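Local coordinates for putative aldolase (Bacteroides vulgatus ATCC 8482, PDB 3DXI), which is a putative aldolase of unproven function, its N-terminal domain built as an HMGL-like TIM barrel, at residues Lys151-Asp154 with Lys155-Leu159; Ile205-Asp209 with Asp210-Phe214. One frame throughout, in Å; residues are numbered along the deposited sequence.

In the fold
Contact 1 (151-154 with 155-159) and contact 2 (205-209 with 210-214) are comparable connections in one TIM barrel: each brings the chain into a strand of the parallel eight-stranded sheet, 159-163 and 214-217 respectively. Between these two strands lies strand 189-192, and the centres of the contacts are about 19 Å apart. Both are partly buried, their centres about 18 Å and 16 Å from the centre of the chain. They meet where their strands begin, Leu-159 CD1 packing against Phe-214 CD2 at 3.4 Å. In each, one carbonyl oxygen, of Ile-153 or Ala-207, accepts two backbone N-H groups as a helical stretch gives way to the chain leading into the strand.

Contact 1: residues Lys151-Asp154 with Lys155-Leu159; sequences KAID and KIADL
Ile-153 O is the acceptor on which this turn is built, taking two backbone donors at once. Ala-157 N lies in the carbonyl plane, 2.9 Å from Ile-153 O, with a C=O...N angle of 155°. The second donor, Ile-156 N, stands well above that plane, 3.0 Å from Ile-153 O. One step back, Asp-154 N donates to Lys-151 O at 3.2 Å, an i+3 bond within the 3-10 turn. The stretch thus closes a helical turn in a TIM barrel and turns the chain toward strand 159-163. On its buried side the Ala-157 methyl meets Ile-153 CD1 at 3.8 Å. Ile-153 CG1 is placed between its own backbone N and carbonyl carbon (chi1 76°), which brings that branch alongside Ala-157 CB, and Phe-132 and Val-187 pack against both residues. The end methyl of Ile-156, CD1, approaches Ala-152 O at 3.5 Å, while its side chain also touches Ala-120 of helix 113-124. The carboxylate of Asp-154 makes no ion pair with Lys-155, OD2 and NZ being 5.3 Å apart; its OD1 accepts from Thr-185 OG1 and His-186 N.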
loop_
_atom_site.group_PDB
_atom_site.type_symbol
_atom_site.label_atom_id
_atom_site.label_comp_id
_atom_site.label_asym_id
_atom_site.label_seq_id
_atom_site.Cartn_x
_atom_site.Cartn_y
_atom_site.Cartn_z
ATOM N N LYS A 151 -10.528 -6.800 -31.394
ATOM C CA LYS A 151 -10.721 -8.075 -32.069
ATOM C C LYS A 151 -9.618 -8.310 -33.100
ATOM O O LYS A 151 -9.271 -9.453 -33.403
ATOM C CB LYS A 151 -12.081 -8.139 -32.765
ATOM C CG LYS A 151 -12.291 -9.463 -33.490
ATOM C CD LYS A 151 -13.693 -9.613 -34.058
ATOM C CE LYS A 151 -13.829 -10.921 -34.828
ATOM N NZ LYS A 151 -15.224 -11.131 -35.321
ATOM N N ALA A 152 -9.059 -7.226 -33.628
ATOM C CA ALA A 152 -8.005 -7.323 -34.634
ATOM C C ALA A 152 -6.686 -7.907 -34.113
ATOM O O ALA A 152 -5.792 -8.225 -34.899
ATOM C CB ALA A 152 -7.757 -5.947 -35.254
ATOM N N ILE A 153 -6.560 -8.058 -32.797
ATOM C CA ILE A 153 -5.330 -8.597 -32.222
ATOM C C ILE A 153 -5.422 -10.080 -31.874
ATOM O O ILE A 153 -4.436 -10.682 -31.453
ATOM C CB ILE A 153 -4.919 -7.821 -30.948
ATOM C CG1 ILE A 153 -5.793 -8.231 -29.761
ATOM C CG2 ILE A 153 -5.068 -6.333 -31.182
ATOM C CD1 ILE A 153 -5.319 -7.659 -28.424
ATOM N N ASP A 154 -6.599 -10.669 -32.063
ATOM C CA ASP A 154 -6.818 -12.079 -31.742
ATOM C C ASP A 154 -5.802 -13.088 -32.275
ATOM O O ASP A 154 -5.488 -14.065 -31.591
ATOM C CB ASP A 154 -8.222 -12.513 -32.173
ATOM C CG ASP A 154 -9.298 -12.028 -31.225
ATOM O OD1 ASP A 154 -8.969 -11.709 -30.061
ATOM O OD2 ASP A 154 -10.475 -11.978 -31.633
ATOM N N LYS A 155 -5.293 -12.871 -33.484
ATOM C CA LYS A 155 -4.321 -13.798 -34.056
ATOM C C LYS A 155 -2.867 -13.365 -33.869
ATOM O O LYS A 155 -1.950 -14.109 -34.221
ATOM C CB LYS A 155 -4.593 -14.007 -35.552
ATOM C CG LYS A 155 -5.529 -15.164 -35.874
ATOM C CD LYS A 155 -6.883 -14.990 -35.216
ATOM C CE LYS A 155 -7.797 -16.169 -35.519
ATOM N NZ LYS A 155 -9.131 -16.007 -34.869
ATOM N N ILE A 156 -2.659 -12.178 -33.307
ATOM C CA ILE A 156 -1.311 -11.662 -33.100
ATOM C C ILE A 156 -0.855 -11.623 -31.646
ATOM O O ILE A 156 0.191 -12.167 -31.297
ATOM C CB ILE A 156 -1.159 -10.230 -33.660
ATOM C CG1 ILE A 156 -1.426 -10.213 -35.166
ATOM C CG2 ILE A 156 0.245 -9.712 -33.382
ATOM C CD1 ILE A 156 -2.877 -10.076 -35.527
ATOM N N ALA A 157 -1.635 -10.967 -30.801
ATOM C CA ALA A 157 -1.284 -10.834 -29.395
ATOM C C ALA A 157 -1.166 -12.147 -28.627
ATOM O O ALA A 157 -1.959 -13.066 -28.817
ATOM C CB ALA A 157 -2.292 -9.921 -28.696
ATOM N N ASP A 158 -0.148 -12.219 -27.772
ATOM C CA ASP A 158 0.082 -13.364 -26.906
ATOM C C ASP A 158 -0.213 -12.857 -25.504
ATOM O O ASP A 158 -0.317 -13.623 -24.548
ATOM C CB ASP A 158 1.531 -13.821 -27.007
ATOM C CG ASP A 158 1.810 -14.542 -28.299
ATOM O OD1 ASP A 158 1.369 -15.703 -28.417
ATOM O OD2 ASP A 158 2.446 -13.948 -29.197
ATOM N N LEU A 159 -0.346 -11.540 -25.408
ATOM C CA LEU A 159 -0.643 -10.875 -24.157
ATOM C C LEU A 159 -1.178 -9.467 -24.389
ATOM O O LEU A 159 -0.604 -8.694 -25.159
ATOM C CB LEU A 159 0.611 -10.788 -23.281
ATOM C CG LEU A 159 0.447 -9.906 -22.039
ATOM C CD1 LEU A 159 -0.663 -10.486 -21.166
ATOM C CD2 LEU A 159 1.757 -9.807 -21.266
#

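Contact 2: residues Ile205-Asp209 with Asp210-Phe214; sequences ITAID and DGIDF
Thr-206 O and Ala-207 O both receive Asp-210 N, at the point where helix 200-209 ends in a Schellman motif with Gly-211, at positive phi, as its C-prime residue. The bond to Thr-206 O is weak, 3.3 Å from Asp-210 N with an N-H...O angle of 125°. The Thr-206 hydroxyl, OG1, is bonded to Ile-202 O, one turn earlier in the helix. Ala-207 O is the acceptor shared by two bonds: it accepts Asp-210 N and, in the 6→1 bond of the motif, Ile-212 N at 3.0 Å; the two donors approach from opposite faces of the carbonyl plane. The 6→1 bond is the straighter, its N-H...O angle being 160°. Ile-208 O takes the companion bond from Gly-211 N, the donor again above the plane. A water also donates to this oxygen, 2.6 Å from Ile-208 O, and bridges it to Ile-212 O. The Ile-208 side chain packs on Leu-234 and Leu-238 of helix 231-241, yet its CG1 lies 4.2 Å from Ile-212 CG2. The carboxylates of Asp-209 and Asp-210 have different partners: Asp-209 OD1 bonds His-242 NE2, whereas Asp-210 OD2 forms a salt bridge with Lys-175 of helix 171-184. Ile-212 packs the chain leading to strand 214-217 back on the helix end, and also touches Met-162 of strand 159-163. With Ile-212 CG1 anti to the backbone N (chi1 -155°), the branch ending in CD1 extends over the Ala-207 methyl, where CD1 and Ala-207 CB approach to 3.4 Å, tighter than usual carbon-carbon contact.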
loop_
_atom_site.group_PDB
_atom_site.type_symbol
_atom_site.label_atom_id
_atom_site.label_comp_id
_atom_site.label_asym_id
_atom_site.label_seq_id
_atom_site.Cartn_x
_atom_site.Cartn_y
_atom_site.Cartn_z
ATOM N N ILE A 205 -4.630 -8.779 -7.001
ATOM C CA ILE A 205 -5.311 -9.938 -6.447
ATOM C C ILE A 205 -6.736 -10.011 -7.003
ATOM O O ILE A 205 -7.254 -11.097 -7.265
ATOM C CB ILE A 205 -5.357 -9.873 -4.901
ATOM C CG1 ILE A 205 -3.933 -9.873 -4.337
ATOM C CG2 ILE A 205 -6.141 -11.064 -4.344
ATOM C CD1 ILE A 205 -3.112 -11.100 -4.717
ATOM N N THR A 206 -7.359 -8.850 -7.191
ATOM C CA THR A 206 -8.721 -8.773 -7.719
ATOM C C THR A 206 -8.755 -9.342 -9.138
ATOM O O THR A 206 -9.664 -10.097 -9.496
ATOM C CB THR A 206 -9.231 -7.305 -7.730
ATOM O OG1 THR A 206 -9.318 -6.819 -6.385
ATOM C CG2 THR A 206 -10.603 -7.216 -8.378
ATOM N N ALA A 207 -7.751 -8.986 -9.934
ATOM C CA ALA A 207 -7.643 -9.465 -11.304
ATOM C C ALA A 207 -7.352 -10.964 -11.292
ATOM O O ALA A 207 -7.970 -11.738 -12.040
ATOM C CB ALA A 207 -6.533 -8.710 -12.040
ATOM N N ILE A 208 -6.424 -11.374 -10.435
ATOM C CA ILE A 208 -6.063 -12.785 -10.328
ATOM C C ILE A 208 -7.297 -13.642 -10.022
ATOM O O ILE A 208 -7.547 -14.650 -10.694
ATOM C CB ILE A 208 -4.988 -13.017 -9.225
ATOM C CG1 ILE A 208 -3.645 -12.423 -9.678
ATOM C CG2 ILE A 208 -4.835 -14.515 -8.937
ATOM C CD1 ILE A 208 -2.528 -12.467 -8.639
ATOM N N ASP A 209 -8.074 -13.236 -9.022
ATOM C CA ASP A 209 -9.262 -13.996 -8.655
ATOM C C ASP A 209 -10.336 -14.009 -9.743
ATOM O O ASP A 209 -11.237 -14.842 -9.707
ATOM C CB ASP A 209 -9.839 -13.491 -7.330
ATOM C CG ASP A 209 -8.927 -13.795 -6.145
ATOM O OD1 ASP A 209 -8.060 -14.692 -6.277
ATOM O OD2 ASP A 209 -9.079 -13.151 -5.080
ATOM N N ASP A 210 -10.241 -13.098 -10.706
ATOM C CA ASP A 210 -11.198 -13.071 -11.810
ATOM C C ASP A 210 -10.636 -13.763 -13.057
ATOM O O ASP A 210 -11.126 -13.554 -14.168
ATOM C CB ASP A 210 -11.595 -11.635 -12.168
ATOM C CG ASP A 210 -12.738 -11.118 -11.319
ATOM O OD1 ASP A 210 -13.253 -11.880 -10.469
ATOM O OD2 ASP A 210 -13.128 -9.946 -11.507
ATOM N N GLY A 211 -9.596 -14.568 -12.866
ATOM C CA GLY A 211 -9.005 -15.304 -13.970
ATOM C C GLY A 211 -8.018 -14.610 -14.895
ATOM O O GLY A 211 -7.777 -15.101 -15.997
ATOM N N ILE A 212 -7.438 -13.491 -14.473
ATOM C CA ILE A 212 -6.474 -12.797 -15.323
ATOM C C ILE A 212 -5.290 -13.738 -15.600
ATOM O O ILE A 212 -4.950 -14.588 -14.773
ATOM C CB ILE A 212 -5.988 -11.479 -14.662
ATOM C CG1 ILE A 212 -5.516 -10.504 -15.744
ATOM C CG2 ILE A 212 -4.872 -11.773 -13.674
ATOM C CD1 ILE A 212 -5.497 -9.055 -15.311
ATOM N N ASP A 213 -4.667 -13.576 -16.763
ATOM C CA ASP A 213 -3.565 -14.437 -17.190
ATOM C C ASP A 213 -2.146 -13.984 -16.817
ATOM O O ASP A 213 -1.264 -14.819 -16.601
ATOM C CB ASP A 213 -3.645 -14.614 -18.711
ATOM C CG ASP A 213 -5.033 -15.033 -19.180
ATOM O OD1 ASP A 213 -5.350 -16.235 -19.106
ATOM O OD2 ASP A 213 -5.811 -14.159 -19.609
ATOM N N PHE A 214 -1.929 -12.673 -16.748
ATOM C CA PHE A 214 -0.609 -12.109 -16.443
ATOM C C PHE A 214 -0.637 -10.972 -15.418
ATOM O O PHE A 214 -1.566 -10.164 -15.395
ATOM C CB PHE A 214 0.022 -11.551 -17.724
ATOM C CG PHE A 214 0.859 -12.535 -18.493
ATOM C CD1 PHE A 214 2.228 -12.637 -18.255
ATOM C CD2 PHE A 214 0.293 -13.324 -19.492
ATOM C CE1 PHE A 214 3.024 -13.502 -19.004
ATOM C CE2 PHE A 214 1.079 -14.199 -20.250
ATOM C CZ PHE A 214 2.448 -14.284 -20.004
HETATM O O HOH W 1 -5.841 -15.877 -12.287
#